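Local coordinates for thiamine-biosynthesis protein ThiS (Geobacter metallireducens GS-15, PDB 3CWI) that probably serves as the ubiquitin-like sulfur carrier that delivers sulfur for building the thiazole ring of thiamine, at residues Ser25-Ala30 / Val60-Phe65. Numbering follows the deposited sequence.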
# COMPACT_ATOMS: atom_id res chain seq x y z
N SER A 25 -4.39 3.08 6.37
CA SER A 25 -5.13 4.00 7.22
C SER A 25 -4.85 5.45 6.87
O SER A 25 -5.78 6.24 6.66
CB SER A 25 -4.78 3.74 8.69
OG SER A 25 -5.50 4.64 9.52
N ALA A 26 -3.58 5.82 6.79
CA ALA A 26 -3.24 7.21 6.46
C ALA A 26 -3.90 7.65 5.16
O ALA A 26 -4.54 8.69 5.11
CB ALA A 26 -1.73 7.36 6.37
N LEU A 27 -3.73 6.85 4.10
CA LEU A 27 -4.33 7.17 2.81
C LEU A 27 -5.83 6.91 2.82
O LEU A 27 -6.53 7.14 1.83
CB LEU A 27 -3.69 6.34 1.69
CG LEU A 27 -2.26 6.66 1.28
CD1 LEU A 27 -1.87 5.83 0.06
CD2 LEU A 27 -2.15 8.14 0.96
N LYS A 28 -6.32 6.42 3.96
CA LYS A 28 -7.73 6.08 4.14
C LYS A 28 -8.28 5.41 2.90
O LYS A 28 -9.25 5.87 2.29
CB LYS A 28 -8.55 7.33 4.49
CG LYS A 28 -8.33 8.53 3.58
CD LYS A 28 -9.15 9.75 4.03
CE LYS A 28 -8.83 10.16 5.47
NZ LYS A 28 -9.37 9.19 6.47
N VAL A 29 -7.65 4.30 2.53
CA VAL A 29 -8.06 3.54 1.36
C VAL A 29 -9.45 2.96 1.57
O VAL A 29 -9.71 2.28 2.55
CB VAL A 29 -7.08 2.38 1.09
CG1 VAL A 29 -7.49 1.64 -0.16
CG2 VAL A 29 -5.66 2.92 0.95
N ALA A 30 -10.35 3.24 0.63
CA ALA A 30 -11.73 2.76 0.71
C ALA A 30 -11.82 1.24 0.75
O ALA A 30 -11.08 0.54 0.06
CB ALA A 30 -12.53 3.29 -0.46
N VAL A 60 3.61 1.21 -4.67
CA VAL A 60 2.49 0.49 -4.10
C VAL A 60 1.26 0.63 -4.98
O VAL A 60 1.03 1.67 -5.60
CB VAL A 60 2.18 1.00 -2.67
CG1 VAL A 60 3.41 0.82 -1.79
CG2 VAL A 60 1.79 2.47 -2.71
N GLU A 61 0.48 -0.44 -5.05
CA GLU A 61 -0.73 -0.44 -5.86
C GLU A 61 -1.91 -0.97 -5.05
O GLU A 61 -1.77 -1.94 -4.30
CB GLU A 61 -0.54 -1.32 -7.09
CG GLU A 61 0.62 -0.93 -7.98
CD GLU A 61 0.93 -2.00 -9.00
OE1 GLU A 61 1.47 -3.06 -8.62
OE2 GLU A 61 0.62 -1.79 -10.19
N PHE A 62 -3.05 -0.33 -5.20
CA PHE A 62 -4.26 -0.75 -4.51
C PHE A 62 -5.24 -1.26 -5.55
O PHE A 62 -5.66 -0.52 -6.43
CB PHE A 62 -4.85 0.42 -3.72
CG PHE A 62 -3.92 0.97 -2.68
CD1 PHE A 62 -3.45 0.16 -1.66
CD2 PHE A 62 -3.49 2.29 -2.73
CE1 PHE A 62 -2.56 0.64 -0.71
CE2 PHE A 62 -2.60 2.79 -1.78
CZ PHE A 62 -2.14 1.97 -0.78
N LEU A 63 -5.57 -2.54 -5.46
CA LEU A 63 -6.48 -3.16 -6.41
C LEU A 63 -7.68 -3.81 -5.71
O LEU A 63 -7.58 -4.26 -4.57
CB LEU A 63 -5.74 -4.22 -7.23
CG LEU A 63 -4.32 -3.91 -7.73
CD1 LEU A 63 -3.79 -5.12 -8.49
CD2 LEU A 63 -4.31 -2.68 -8.61
N TYR A 64 -8.81 -3.86 -6.41
CA TYR A 64 -10.02 -4.46 -5.86
C TYR A 64 -10.56 -5.51 -6.81
O TYR A 64 -10.91 -5.21 -7.95
CB TYR A 64 -11.11 -3.41 -5.63
CG TYR A 64 -10.72 -2.28 -4.72
CD1 TYR A 64 -10.04 -1.16 -5.20
CD2 TYR A 64 -11.04 -2.32 -3.36
CE1 TYR A 64 -9.69 -0.10 -4.36
CE2 TYR A 64 -10.70 -1.27 -2.51
CZ TYR A 64 -10.03 -0.17 -3.02
OH TYR A 64 -9.70 0.86 -2.17
N PHE A 65 -10.63 -6.75 -6.34
CA PHE A 65 -11.14 -7.84 -7.17
C PHE A 65 -12.56 -8.23 -6.77
O PHE A 65 -12.84 -8.45 -5.59
CB PHE A 65 -10.22 -9.05 -7.07
CG PHE A 65 -8.84 -8.80 -7.59
CD1 PHE A 65 -7.96 -7.96 -6.90
CD2 PHE A 65 -8.42 -9.38 -8.78
CE1 PHE A 65 -6.68 -7.71 -7.40
CE2 PHE A 65 -7.14 -9.14 -9.29
CZ PHE A 65 -6.27 -8.30 -8.60
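The Phe62 ring receives Val29 over one face and Leu27 at its edge. Val29 CG2 sits almost on the ring normal, 4.0 Å from the centroid of the Phe62 ring, a CH-pi contact in which a methyl group meets the middle of the pi cloud. Near the plane of the same ring, Leu27 CD1 comes up to Phe62 CE2 at 3.6 Å, the two side chains crossing at about a right angle; a branched, apolar leucine suits this edge because one methyl can pack against it. The Tyr64 ring is met differently: Ala30 O lies in its plane at the hydroxyl end and accepts a hydrogen bond from Tyr64 OH at 2.6 Å. The hydroxyl approaches at a C=O...O angle of 136°, tilted 16° from the carbonyl plane. Tyrosine fits here because its hydroxyl, at the far end of the ring, reaches that backbone carbonyl. A beta-branched valine suits the place between the two rings, because its methyls serve both: with CG1 anti to the backbone N (chi1 -177°), CG2 is left for Phe62 while CG1 comes obliquely up to the hydroxyl end of Tyr64, 3.1 Å from Val29 CG1 to Tyr64 OH. In the ubiquitin-like fold of the ThiS family, this contact joins the end of helix 20-26 and the loop after it to strand 59-63 of the mixed sheet. A Schellman motif closes the helix, Lys28 taking a positive phi, and the chain then runs on through Val29 and Ala30. Phe62 also touches Val5 and Val37; a large flat ring can reach both neighbouring strands and still offer a face to the loop. A phenylalanine in place of Tyr64 would keep the ring but would probably leave Ala30 O without this donor and the loop freer to shift. Phe62 N, meanwhile, is hydrogen-bonded to Asn6 OD1, just past strand 2-5.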